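Agglutinin (Rhizoctonia solani, PDB 4G9M) is a lectin that probably binds carbohydrates through its ricin-type beta-trefoil fold and assembles as a domain-swapped dimer. Local coordinates at residues K46-W51 against Q61-G66; A28-A33 against G83-V88; L12-T17 against Q135-I140; A95-A100 against A131-K136. One frame throughout, in Å; residues are numbered along the deposited sequence.

In the fold
Contacts 1 and 3 are strand pairings in one antiparallel sheet, 47-51 with 58-62 and 8-14 with 137-141; strands 47-51 and 8-14 are neighbours, and Trp47 packs against Leu12 between them. In both, a tryptophan and an asparagine meet on the buried face. Contact 4 lies beside contact 3, their centres about 7 Å apart with Gln135 and Lys136 shared, but it relies on a partly buried cluster of charges. Both of these, and Trp51 of contact 1, touch the second subunit. Contact 2, across the chain's centre from contacts 3 and 4, belongs to another sheet and joins turns nearer the surface through backbone bonds and a carboxylate. It touches contact 1 through Ala28 and Ser65.

Contact 1 of 4, residues K46-W51 against Q61-G66; sequences KWRLKW and QNVKSG
Arg48 and Gln61 form an antiparallel hydrogen-bonded pair, with Arg48 N giving a nearly straight bond (173°) to Gln61 O at 2.7 Å and Gln61 N returning one to Arg48 O at 2.9 Å. Two residues on, past the non-hydrogen-bonded pair Trp47 and Asn62, Val63 N donates to Lys46 O at 3.0 Å and extends the pairing beyond the strand. The Arg48 side chain crosses the neighbouring segment. Its CB and CG both rest against Gln61 O, and CG also reaches Val63 CG2. The chain runs extended to NE, and a quarter turn at the last torsion lays the guanidinium face on Val63: CG2 sits 3.8 Å above the centre of one face. At the tip NH2 meets Val63 CG1, whereas NH1 comes near Gln61 OE1 at the edge of the group, 4.1 Å away. The amide of Gln61 is fixed from its other end, since NE2 donates to Gly66 O at 2.9 Å. On the reverse side of the pair Asn62 ND2 stands over the rim of one face of the Trp47 indole, 3.5 Å from CH2, with the amide turned 76° against the ring. Asn62 CG is anti to the backbone N (chi1 -168°), which brings ND2 over the indole, where it donates a hydrogen bond to Asn44 O, while OD1 accepts from Ser65 N in an Asx motif. Trp47 NE1 itself bonds to Leu21 O. A buried strand tryptophan with this surrounding, at the start of a beta hairpin, is characteristic of the QxW motif of ricin-type beta-trefoil lectins.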
loop_
_atom_site.group_PDB
_atom_site.type_symbol
_atom_site.label_atom_id
_atom_site.label_comp_id
_atom_site.label_asym_id
_atom_site.label_seq_id
_atom_site.Cartn_x
_atom_site.Cartn_y
_atom_site.Cartn_z
ATOM N N LYS B 46 0.397 -5.186 -20.048
ATOM C CA LYS B 46 1.544 -4.916 -19.186
ATOM C C LYS B 46 1.542 -3.456 -18.788
ATOM O O LYS B 46 1.271 -2.586 -19.621
ATOM C CB LYS B 46 2.851 -5.199 -19.917
ATOM C CG LYS B 46 3.365 -6.607 -19.784
ATOM C CD LYS B 46 2.611 -7.564 -20.644
ATOM C CE LYS B 46 3.577 -8.556 -21.274
ATOM N NZ LYS B 46 3.061 -9.949 -21.210
ATOM N N TRP B 47 1.903 -3.186 -17.533
ATOM C CA TRP B 47 1.786 -1.843 -16.972
ATOM C C TRP B 47 3.032 -1.420 -16.194
ATOM O O TRP B 47 3.536 -2.166 -15.338
ATOM C CB TRP B 47 0.571 -1.774 -16.047
ATOM C CG TRP B 47 -0.692 -2.185 -16.719
ATOM C CD1 TRP B 47 -1.204 -3.452 -16.815
ATOM C CD2 TRP B 47 -1.597 -1.331 -17.408
ATOM N NE1 TRP B 47 -2.382 -3.432 -17.515
ATOM C CE2 TRP B 47 -2.650 -2.140 -17.889
ATOM C CE3 TRP B 47 -1.630 0.047 -17.660
ATOM C CZ2 TRP B 47 -3.715 -1.617 -18.607
ATOM C CZ3 TRP B 47 -2.693 0.561 -18.378
ATOM C CH2 TRP B 47 -3.725 -0.269 -18.832
ATOM N N ARG B 48 3.526 -0.221 -16.489
ATOM C CA ARG B 48 4.705 0.293 -15.802
ATOM C C ARG B 48 4.322 1.049 -14.536
ATOM O O ARG B 48 3.565 2.022 -14.575
ATOM C CB ARG B 48 5.523 1.188 -16.731
ATOM C CG ARG B 48 5.928 0.508 -18.026
ATOM C CD ARG B 48 7.177 1.132 -18.590
ATOM N NE ARG B 48 7.684 0.343 -19.708
ATOM C CZ ARG B 48 7.342 0.568 -20.966
ATOM N NH1 ARG B 48 6.498 1.553 -21.248
ATOM N NH2 ARG B 48 7.838 -0.183 -21.934
ATOM N N LEU B 49 4.849 0.584 -13.409
ATOM C CA LEU B 49 4.616 1.210 -12.118
ATOM C C LEU B 49 5.788 2.145 -11.836
ATOM O O LEU B 49 6.933 1.716 -11.848
ATOM C CB LEU B 49 4.510 0.137 -11.021
ATOM C CG LEU B 49 4.401 0.625 -9.579
ATOM C CD1 LEU B 49 3.031 1.265 -9.355
ATOM C CD2 LEU B 49 4.619 -0.519 -8.597
ATOM N N LYS B 50 5.498 3.418 -11.590
ATOM C CA LYS B 50 6.545 4.403 -11.350
ATOM C C LYS B 50 6.084 5.421 -10.319
ATOM O O LYS B 50 4.964 5.931 -10.411
ATOM C CB LYS B 50 6.902 5.116 -12.651
ATOM C CG LYS B 50 8.172 5.942 -12.581
ATOM C CD LYS B 50 8.438 6.653 -13.885
ATOM C CE LYS B 50 9.690 7.514 -13.768
ATOM N NZ LYS B 50 9.881 8.365 -14.971
ATOM N N TRP B 51 6.945 5.730 -9.353
ATOM C CA TRP B 51 6.638 6.760 -8.359
ATOM C C TRP B 51 6.803 8.158 -8.961
ATOM O O TRP B 51 7.745 8.399 -9.713
ATOM C CB TRP B 51 7.475 6.553 -7.079
ATOM C CG TRP B 51 6.793 5.602 -6.145
ATOM C CD1 TRP B 51 5.986 5.923 -5.082
ATOM C CD2 TRP B 51 6.780 4.174 -6.239
ATOM N NE1 TRP B 51 5.496 4.777 -4.495
ATOM C CE2 TRP B 51 5.958 3.691 -5.194
ATOM C CE3 TRP B 51 7.371 3.252 -7.110
ATOM C CZ2 TRP B 51 5.728 2.335 -4.995
ATOM C CZ3 TRP B 51 7.144 1.900 -6.906
ATOM C CH2 TRP B 51 6.328 1.454 -5.855
ATOM N N GLN B 61 1.520 3.025 -16.424
ATOM C CA GLN B 61 1.584 3.333 -17.854
ATOM C C GLN B 61 1.524 2.075 -18.710
ATOM O O GLN B 61 2.261 1.113 -18.468
ATOM C CB GLN B 61 2.863 4.119 -18.158
ATOM C CG GLN B 61 2.996 4.531 -19.595
ATOM C CD GLN B 61 4.321 5.219 -19.872
ATOM O OE1 GLN B 61 5.323 4.953 -19.201
ATOM N NE2 GLN B 61 4.333 6.110 -20.859
ATOM N N ASN B 62 0.654 2.066 -19.714
ATOM C CA ASN B 62 0.547 0.891 -20.581
ATOM C C ASN B 62 1.785 0.698 -21.450
ATOM O O ASN B 62 2.274 1.646 -22.067
ATOM C CB ASN B 62 -0.716 0.956 -21.447
ATOM C CG ASN B 62 -1.016 -0.366 -22.132
ATOM O OD1 ASN B 62 -0.701 -0.558 -23.314
ATOM N ND2 ASN B 62 -1.625 -1.286 -21.393
ATOM N N VAL B 63 2.304 -0.529 -21.496
ATOM C CA VAL B 63 3.521 -0.792 -22.253
ATOM C C VAL B 63 3.288 -0.588 -23.759
ATOM O O VAL B 63 4.134 -0.035 -24.468
ATOM C CB VAL B 63 4.080 -2.203 -21.955
ATOM C CG1 VAL B 63 5.090 -2.619 -23.007
ATOM C CG2 VAL B 63 4.714 -2.232 -20.570
ATOM N N LYS B 64 2.123 -1.000 -24.245
ATOM C CA LYS B 64 1.868 -0.902 -25.683
ATOM C C LYS B 64 1.600 0.530 -26.160
ATOM O O LYS B 64 2.216 0.991 -27.126
ATOM C CB LYS B 64 0.727 -1.826 -26.086
ATOM C CG LYS B 64 0.501 -1.913 -27.589
ATOM C CD LYS B 64 0.124 -3.329 -27.993
ATOM C CE LYS B 64 0.156 -3.533 -29.506
ATOM N NZ LYS B 64 -1.094 -3.057 -30.170
ATOM N N SER B 65 0.704 1.231 -25.474
ATOM C CA SER B 65 0.245 2.554 -25.905
ATOM C C SER B 65 1.117 3.735 -25.465
ATOM O O SER B 65 1.165 4.757 -26.146
ATOM C CB SER B 65 -1.180 2.795 -25.408
ATOM O OG SER B 65 -1.208 2.887 -23.986
ATOM N N GLY B 66 1.778 3.603 -24.320
ATOM C CA GLY B 66 2.470 4.730 -23.712
ATOM C C GLY B 66 1.544 5.667 -22.948
ATOM O O GLY B 66 1.982 6.676 -22.394
#

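Contact 2 of 4, residues A28-A33 against G83-V88; sequences AAEGTA and GSTTAV
Glu30 clasps Ser84 and Thr85 with both carboxylate oxygens. OE2 accepts from Ser84 OG at a short 2.5 Å and OE1 from Thr85 N at 3.0 Å, each met on its syn side, the amide bond being almost straight (175°). The bend at chi2 (78°) folds the Glu30 chain back so that its end approaches the other segment. Ser84 OG is used twice, as it also accepts from Thr86 N and closes an ST turn. The backbone is equally close: Gly31 N and Thr32 O both address Gly83, the first donating to its O at 2.9 Å and the second accepting from its N at 2.7 Å, a G1 beta bulge. Behind it Ala29 O, at the start of a type II turn, receives Thr32 OG1 at 2.6 Å as well as Thr32 N. The outer side is looser. There Thr85 OG1 gives Glu30 OE1 only a weak bond, and a water donates weakly to that same oxygen and lies 2.5 Å from Thr86 OG1. With neutral N-H and O-H donors directed at both oxygens, the carboxylate is probably ionised and serves as an acceptor that ties two surface turns together.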
loop_
_atom_site.group_PDB
_atom_site.type_symbol
_atom_site.label_atom_id
_atom_site.label_comp_id
_atom_site.label_asym_id
_atom_site.label_seq_id
_atom_site.Cartn_x
_atom_site.Cartn_y
_atom_site.Cartn_z
ATOM N N ALA B 28 -3.759 4.108 -28.230
ATOM C CA ALA B 28 -3.215 5.263 -27.539
ATOM C C ALA B 28 -4.216 6.419 -27.528
ATOM O O ALA B 28 -3.970 7.456 -26.913
ATOM C CB ALA B 28 -1.905 5.694 -28.183
ATOM N N ALA B 29 -5.347 6.247 -28.204
ATOM C CA ALA B 29 -6.362 7.305 -28.221
ATOM C C ALA B 29 -6.834 7.657 -26.809
ATOM O O ALA B 29 -7.074 6.771 -25.990
ATOM C CB ALA B 29 -7.557 6.887 -29.075
ATOM N N GLU B 30 -6.979 8.951 -26.538
ATOM C CA GLU B 30 -7.526 9.422 -25.267
ATOM C C GLU B 30 -8.924 8.842 -25.027
ATOM O O GLU B 30 -9.804 8.941 -25.885
ATOM C CB GLU B 30 -7.579 10.955 -25.270
ATOM C CG GLU B 30 -8.178 11.563 -24.022
ATOM C CD GLU B 30 -7.210 11.575 -22.847
ATOM O OE1 GLU B 30 -5.987 11.732 -23.065
ATOM O OE2 GLU B 30 -7.685 11.424 -21.704
ATOM N N GLY B 31 -9.128 8.224 -23.868
ATOM C CA GLY B 31 -10.411 7.634 -23.543
ATOM C C GLY B 31 -10.573 6.160 -23.887
ATOM O O GLY B 31 -11.680 5.617 -23.768
ATOM N N THR B 32 -9.491 5.505 -24.306
ATOM C CA THR B 32 -9.540 4.076 -24.646
ATOM C C THR B 32 -9.876 3.222 -23.417
ATOM O O THR B 32 -9.230 3.340 -22.387
ATOM C CB THR B 32 -8.212 3.617 -25.280
ATOM O OG1 THR B 32 -7.977 4.370 -26.478
ATOM C CG2 THR B 32 -8.249 2.123 -25.625
ATOM N N ALA B 33 -10.911 2.386 -23.530
ATOM C CA ALA B 33 -11.382 1.564 -22.420
ATOM C C ALA B 33 -10.293 0.704 -21.798
ATOM O O ALA B 33 -9.543 0.049 -22.508
ATOM C CB ALA B 33 -12.512 0.664 -22.895
ATOM N N GLY B 83 -7.454 4.666 -20.854
ATOM C CA GLY B 83 -6.114 5.105 -21.210
ATOM C C GLY B 83 -6.122 6.590 -21.521
ATOM O O GLY B 83 -6.992 7.074 -22.244
ATOM N N SER B 84 -5.146 7.322 -20.988
ATOM C CA SER B 84 -5.171 8.784 -21.083
ATOM C C SER B 84 -3.759 9.340 -21.143
ATOM O O SER B 84 -2.826 8.733 -20.619
ATOM C CB SER B 84 -5.886 9.377 -19.866
ATOM O OG SER B 84 -6.003 10.794 -19.957
ATOM N N THR B 85 -3.606 10.502 -21.771
ATOM C CA THR B 85 -2.326 11.205 -21.773
ATOM C C THR B 85 -2.192 11.890 -20.397
ATOM O O THR B 85 -1.130 12.396 -20.033
ATOM C CB THR B 85 -2.266 12.235 -22.931
ATOM O OG1 THR B 85 -2.676 11.605 -24.152
ATOM C CG2 THR B 85 -0.880 12.731 -23.156
ATOM N N THR B 86 -3.294 11.907 -19.650
ATOM C CA THR B 86 -3.293 12.411 -18.277
ATOM C C THR B 86 -3.484 11.288 -17.261
ATOM O O THR B 86 -4.587 10.750 -17.099
ATOM C CB THR B 86 -4.403 13.465 -18.055
ATOM O OG1 THR B 86 -4.304 14.485 -19.051
ATOM C CG2 THR B 86 -4.243 14.107 -16.665
ATOM N N ALA B 87 -2.408 10.931 -16.565
ATOM C CA ALA B 87 -2.490 9.913 -15.541
ATOM C C ALA B 87 -3.336 10.370 -14.361
ATOM O O ALA B 87 -3.240 11.512 -13.918
ATOM C CB ALA B 87 -1.089 9.553 -15.041
ATOM N N VAL B 88 -4.167 9.469 -13.852
ATOM C CA VAL B 88 -4.683 9.647 -12.510
ATOM C C VAL B 88 -3.639 9.099 -11.528
ATOM O O VAL B 88 -3.297 7.912 -11.587
ATOM C CB VAL B 88 -6.016 8.896 -12.331
ATOM C CG1 VAL B 88 -6.395 8.786 -10.848
ATOM C CG2 VAL B 88 -7.118 9.586 -13.127
HETATM O O HOH W 1 -5.742 13.994 -21.038
#

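Contact 3 of 4, residues L12-T17 against Q135-I140; sequences LKNVST and QKWKFI
Lys13 and Lys138 pair through both backbone bonds, Lys13 N to Lys138 O at 3.0 Å and Lys138 N to Lys13 O at 2.7 Å, where strands 12-14 and 137-140 run antiparallel with axes 4.3 Å apart at 153°. Val15 N continues the ladder to Lys136 O. The side chains of the non-hydrogen-bonded pairs turn inward. Leu12 CD2 lies squarely over the centre of the Phe139 ring, 3.6 Å from its centroid, a CH-pi contact only 9° off the normal. Asn14 sets its CB over the six-membered ring of Trp137 and its ND2 toward the rim of the same face, 3.5 Å from CZ2; the amide stands nearly perpendicular to the indole. Asn14 ND2 is bonded to Asn134 O and Trp137 NE1 to Leu111 O, so the ring is fixed by a polar grip as well as by packing. Outside, the two lysines lie side by side. Lys13 bends at chi3 (61°), which carries its NZ to within 3.2 Å of Lys138 CG, while Val15 CG2 packs at 3.7 Å on Lys138 CD. Phe139 and Ile140 also pair with a strand of the second subunit, continuing the sheet across the interface. The pairing of a strand near the N-terminus with the last one, with the tryptophan of the Gln135-Lys136-Trp137 QxW motif on the latter's buried face, is as in other beta-trefoils.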
loop_
_atom_site.group_PDB
_atom_site.type_symbol
_atom_site.label_atom_id
_atom_site.label_comp_id
_atom_site.label_asym_id
_atom_site.label_seq_id
_atom_site.Cartn_x
_atom_site.Cartn_y
_atom_site.Cartn_z
ATOM N N LEU B 12 -1.323 -7.208 -13.961
ATOM C CA LEU B 12 -2.186 -6.944 -12.813
ATOM C C LEU B 12 -3.418 -7.841 -12.881
ATOM O O LEU B 12 -4.323 -7.622 -13.691
ATOM C CB LEU B 12 -2.575 -5.464 -12.786
ATOM C CG LEU B 12 -1.379 -4.502 -12.779
ATOM C CD1 LEU B 12 -1.827 -3.047 -12.739
ATOM C CD2 LEU B 12 -0.438 -4.798 -11.614
ATOM N N LYS B 13 -3.429 -8.869 -12.042
ATOM C CA LYS B 13 -4.441 -9.914 -12.103
ATOM C C LYS B 13 -5.526 -9.703 -11.056
ATOM O O LYS B 13 -5.244 -9.647 -9.857
ATOM C CB LYS B 13 -3.794 -11.298 -11.921
ATOM C CG LYS B 13 -4.803 -12.441 -11.966
ATOM C CD LYS B 13 -4.110 -13.787 -11.813
ATOM C CE LYS B 13 -3.392 -13.898 -10.476
ATOM N NZ LYS B 13 -4.347 -14.025 -9.340
ATOM N N ASN B 14 -6.771 -9.604 -11.499
ATOM C CA ASN B 14 -7.851 -9.366 -10.541
ATOM C C ASN B 14 -7.994 -10.551 -9.583
ATOM O O ASN B 14 -8.049 -11.701 -10.004
ATOM C CB ASN B 14 -9.167 -9.088 -11.262
ATOM C CG ASN B 14 -10.226 -8.575 -10.336
ATOM O OD1 ASN B 14 -11.017 -9.346 -9.796
ATOM N ND2 ASN B 14 -10.247 -7.259 -10.132
ATOM N N VAL B 15 -8.051 -10.256 -8.287
ATOM C CA VAL B 15 -8.131 -11.299 -7.269
ATOM C C VAL B 15 -9.405 -12.154 -7.409
ATOM O O VAL B 15 -9.368 -13.373 -7.250
ATOM C CB VAL B 15 -7.984 -10.703 -5.836
ATOM C CG1 VAL B 15 -8.391 -11.719 -4.760
ATOM C CG2 VAL B 15 -6.552 -10.202 -5.598
ATOM N N SER B 16 -10.526 -11.519 -7.732
ATOM C CA SER B 16 -11.782 -12.249 -7.863
ATOM C C SER B 16 -11.840 -13.143 -9.104
ATOM O O SER B 16 -12.208 -14.316 -9.007
ATOM C CB SER B 16 -12.970 -11.283 -7.890
ATOM O OG SER B 16 -14.214 -11.975 -8.033
ATOM N N THR B 17 -11.486 -12.590 -10.260
ATOM C CA THR B 17 -11.781 -13.241 -11.539
ATOM C C THR B 17 -10.624 -14.026 -12.122
ATOM O O THR B 17 -10.839 -14.971 -12.885
ATOM C CB THR B 17 -12.191 -12.223 -12.605
ATOM O OG1 THR B 17 -11.094 -11.331 -12.863
ATOM C CG2 THR B 17 -13.412 -11.420 -12.160
ATOM N N GLN B 135 -11.962 -5.671 -6.249
ATOM C CA GLN B 135 -11.263 -4.398 -6.085
ATOM C C GLN B 135 -9.847 -4.626 -5.556
ATOM O O GLN B 135 -9.237 -3.729 -4.966
ATOM C CB GLN B 135 -12.028 -3.489 -5.115
ATOM C CG GLN B 135 -13.520 -3.406 -5.373
ATOM C CD GLN B 135 -14.203 -2.447 -4.428
ATOM O OE1 GLN B 135 -14.042 -2.540 -3.203
ATOM N NE2 GLN B 135 -14.952 -1.495 -4.987
ATOM N N LYS B 136 -9.330 -5.839 -5.755
ATOM C CA LYS B 136 -7.973 -6.178 -5.325
ATOM C C LYS B 136 -7.263 -6.801 -6.500
ATOM O O LYS B 136 -7.875 -7.543 -7.275
ATOM C CB LYS B 136 -7.990 -7.158 -4.155
ATOM C CG LYS B 136 -8.606 -6.577 -2.883
ATOM C CD LYS B 136 -8.956 -7.677 -1.900
ATOM C CE LYS B 136 -9.937 -7.145 -0.861
ATOM N NZ LYS B 136 -10.579 -8.262 -0.114
ATOM N N TRP B 137 -5.969 -6.510 -6.619
ATOM C CA TRP B 137 -5.196 -6.921 -7.784
ATOM C C TRP B 137 -3.887 -7.560 -7.358
ATOM O O TRP B 137 -3.202 -7.058 -6.462
ATOM C CB TRP B 137 -4.913 -5.703 -8.679
ATOM C CG TRP B 137 -6.193 -5.000 -9.136
ATOM C CD1 TRP B 137 -6.909 -4.057 -8.437
ATOM C CD2 TRP B 137 -6.897 -5.204 -10.367
ATOM N NE1 TRP B 137 -8.021 -3.669 -9.162
ATOM C CE2 TRP B 137 -8.029 -4.354 -10.350
ATOM C CE3 TRP B 137 -6.685 -6.024 -11.485
ATOM C CZ2 TRP B 137 -8.932 -4.301 -11.405
ATOM C CZ3 TRP B 137 -7.580 -5.970 -12.530
ATOM C CH2 TRP B 137 -8.689 -5.100 -12.489
ATOM N N LYS B 138 -3.551 -8.681 -7.995
ATOM C CA LYS B 138 -2.252 -9.303 -7.802
ATOM C C LYS B 138 -1.235 -8.592 -8.678
ATOM O O LYS B 138 -1.420 -8.489 -9.889
ATOM C CB LYS B 138 -2.282 -10.792 -8.159
ATOM C CG LYS B 138 -3.369 -11.601 -7.455
ATOM C CD LYS B 138 -3.159 -11.620 -5.958
ATOM C CE LYS B 138 -1.743 -12.035 -5.617
ATOM N NZ LYS B 138 -1.234 -11.272 -4.453
ATOM N N PHE B 139 -0.162 -8.112 -8.059
ATOM C CA PHE B 139 0.907 -7.450 -8.787
ATOM C C PHE B 139 1.957 -8.464 -9.199
ATOM O O PHE B 139 2.796 -8.859 -8.399
ATOM C CB PHE B 139 1.518 -6.330 -7.943
ATOM C CG PHE B 139 0.778 -5.024 -8.059
ATOM C CD1 PHE B 139 -0.541 -4.917 -7.643
ATOM C CD2 PHE B 139 1.405 -3.903 -8.588
ATOM C CE1 PHE B 139 -1.231 -3.725 -7.762
ATOM C CE2 PHE B 139 0.716 -2.690 -8.693
ATOM C CZ PHE B 139 -0.597 -2.609 -8.277
ATOM N N ILE B 140 1.886 -8.891 -10.454
ATOM C CA ILE B 140 2.867 -9.860 -10.971
ATOM C C ILE B 140 4.025 -9.174 -11.688
ATOM O O ILE B 140 3.884 -8.727 -12.823
ATOM C CB ILE B 140 2.197 -10.882 -11.922
ATOM C CG1 ILE B 140 0.987 -11.537 -11.238
ATOM C CG2 ILE B 140 3.200 -11.944 -12.352
ATOM C CD1 ILE B 140 0.112 -12.313 -12.189
#

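Contact 4 of 4, residues A95-A100 against A131-K136; sequences ADKGFA and ATDNQK
Asp96 and Asp133 supply the flat groups here, two carboxylates in a salt-bridge network with Lys97 and Lys136, built on the middle residue of a QxW motif of the beta-trefoil. At the Asp96 carboxylate, Lys136 NZ takes the syn lone pair of OD1 at 2.7 Å, and Lys97 NZ approaches OD2, also from the syn side but 29° out of the plane, at 2.7 Å. The Asp133 carboxylate is met differently: Lys136 NZ comes nearly along the C-O axis of OD1, at 3.0 Å, and Lys97 NZ makes a long bridge to the same oxygen while its CE lies 3.1 Å from OD2. Lys136 NZ is thus gripped by two carboxylates, and Ala131 O accepts a third bond from above the carbonyl plane. An extended Lys136 chain beyond CG carries NZ across the 95-100 turn, Ala95 CB touching its CG at 3.8 Å. Asp96, its CG between the backbone N and carbonyl carbon (chi1 63°), meets it at about a right angle. Lys97 NZ and Lys136 NZ, 4.5 Å apart, share the carboxylates between them. Nearby, Asn56 of the second subunit packs on Ala95 and Ala100. One polar atom is less well served: Lys97 O, buried in the contact without a hydrogen-bond partner, lies 3.3 Å from Lys136 CB.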
loop_
_atom_site.group_PDB
_atom_site.type_symbol
_atom_site.label_atom_id
_atom_site.label_comp_id
_atom_site.label_asym_id
_atom_site.label_seq_id
_atom_site.Cartn_x
_atom_site.Cartn_y
_atom_site.Cartn_z
ATOM N N ALA B 95 -3.647 -5.221 0.556
ATOM C CA ALA B 95 -4.965 -5.761 0.876
ATOM C C ALA B 95 -4.790 -7.177 1.397
ATOM O O ALA B 95 -3.707 -7.740 1.291
ATOM C CB ALA B 95 -5.880 -5.741 -0.359
ATOM N N ASP B 96 -5.856 -7.758 1.950
ATOM C CA ASP B 96 -5.773 -9.104 2.513
ATOM C C ASP B 96 -5.398 -10.121 1.440
ATOM O O ASP B 96 -4.810 -11.163 1.734
ATOM C CB ASP B 96 -7.086 -9.480 3.213
ATOM C CG ASP B 96 -8.271 -9.526 2.264
ATOM O OD1 ASP B 96 -8.662 -8.469 1.727
ATOM O OD2 ASP B 96 -8.840 -10.621 2.085
ATOM N N LYS B 97 -5.745 -9.804 0.197
ATOM C CA LYS B 97 -5.201 -10.480 -0.972
ATOM C C LYS B 97 -4.799 -9.413 -1.986
ATOM O O LYS B 97 -5.596 -8.527 -2.306
ATOM C CB LYS B 97 -6.230 -11.426 -1.584
ATOM C CG LYS B 97 -6.625 -12.572 -0.649
ATOM C CD LYS B 97 -7.749 -13.425 -1.220
ATOM C CE LYS B 97 -9.084 -12.737 -1.065
ATOM N NZ LYS B 97 -9.504 -12.643 0.364
ATOM N N GLY B 98 -3.571 -9.490 -2.483
ATOM C CA GLY B 98 -3.082 -8.499 -3.430
ATOM C C GLY B 98 -3.072 -7.076 -2.898
ATOM O O GLY B 98 -2.838 -6.832 -1.710
ATOM N N PHE B 99 -3.319 -6.128 -3.794
ATOM C CA PHE B 99 -3.293 -4.715 -3.456
ATOM C C PHE B 99 -4.522 -3.995 -4.005
ATOM O O PHE B 99 -4.997 -4.296 -5.102
ATOM C CB PHE B 99 -2.037 -4.055 -4.063
ATOM C CG PHE B 99 -0.722 -4.554 -3.486
ATOM C CD1 PHE B 99 -0.106 -5.691 -3.989
ATOM C CD2 PHE B 99 -0.120 -3.879 -2.433
ATOM C CE1 PHE B 99 1.099 -6.145 -3.457
ATOM C CE2 PHE B 99 1.078 -4.333 -1.890
ATOM C CZ PHE B 99 1.682 -5.464 -2.404
ATOM N N ALA B 100 -5.023 -3.023 -3.249
ATOM C CA ALA B 100 -5.997 -2.080 -3.781
ATOM C C ALA B 100 -5.260 -0.995 -4.547
ATOM O O ALA B 100 -4.138 -0.615 -4.187
ATOM C CB ALA B 100 -6.816 -1.460 -2.658
ATOM N N ALA B 131 -13.474 -3.021 -0.337
ATOM C CA ALA B 131 -12.552 -4.144 -0.190
ATOM C C ALA B 131 -13.189 -5.489 -0.522
ATOM O O ALA B 131 -12.976 -6.480 0.170
ATOM C CB ALA B 131 -11.920 -4.164 1.191
ATOM N N THR B 132 -14.002 -5.509 -1.572
ATOM C CA THR B 132 -14.406 -6.764 -2.183
ATOM C C THR B 132 -13.272 -7.251 -3.092
ATOM O O THR B 132 -12.431 -6.455 -3.539
ATOM C CB THR B 132 -15.739 -6.624 -2.960
ATOM O OG1 THR B 132 -15.666 -5.504 -3.851
ATOM C CG2 THR B 132 -16.902 -6.395 -2.001
ATOM N N ASP B 133 -13.214 -8.559 -3.343
ATOM C CA ASP B 133 -12.090 -9.143 -4.087
ATOM C C ASP B 133 -11.926 -8.605 -5.515
ATOM O O ASP B 133 -10.829 -8.609 -6.048
ATOM C CB ASP B 133 -12.168 -10.679 -4.103
ATOM C CG ASP B 133 -11.766 -11.294 -2.781
ATOM O OD1 ASP B 133 -11.422 -10.531 -1.854
ATOM O OD2 ASP B 133 -11.788 -12.542 -2.668
ATOM N N ASN B 134 -13.010 -8.117 -6.126
ATOM C CA ASN B 134 -12.895 -7.546 -7.476
ATOM C C ASN B 134 -12.236 -6.168 -7.457
ATOM O O ASN B 134 -11.966 -5.574 -8.508
ATOM C CB ASN B 134 -14.254 -7.472 -8.163
ATOM C CG ASN B 134 -15.219 -6.565 -7.428
ATOM O OD1 ASN B 134 -15.409 -6.695 -6.213
ATOM N ND2 ASN B 134 -15.806 -5.622 -8.149
ATOM N N GLN B 135 -11.962 -5.671 -6.249
ATOM C CA GLN B 135 -11.263 -4.398 -6.085
ATOM C C GLN B 135 -9.847 -4.626 -5.556
ATOM O O GLN B 135 -9.237 -3.729 -4.966
ATOM C CB GLN B 135 -12.028 -3.489 -5.115
ATOM C CG GLN B 135 -13.520 -3.406 -5.373
ATOM C CD GLN B 135 -14.203 -2.447 -4.428
ATOM O OE1 GLN B 135 -14.042 -2.540 -3.203
ATOM N NE2 GLN B 135 -14.952 -1.495 -4.987
ATOM N N LYS B 136 -9.330 -5.839 -5.755
ATOM C CA LYS B 136 -7.973 -6.178 -5.325
ATOM C C LYS B 136 -7.263 -6.801 -6.500
ATOM O O LYS B 136 -7.875 -7.543 -7.275
ATOM C CB LYS B 136 -7.990 -7.158 -4.155
ATOM C CG LYS B 136 -8.606 -6.577 -2.883
ATOM C CD LYS B 136 -8.956 -7.677 -1.900
ATOM C CE LYS B 136 -9.937 -7.145 -0.861
ATOM N NZ LYS B 136 -10.579 -8.262 -0.114
#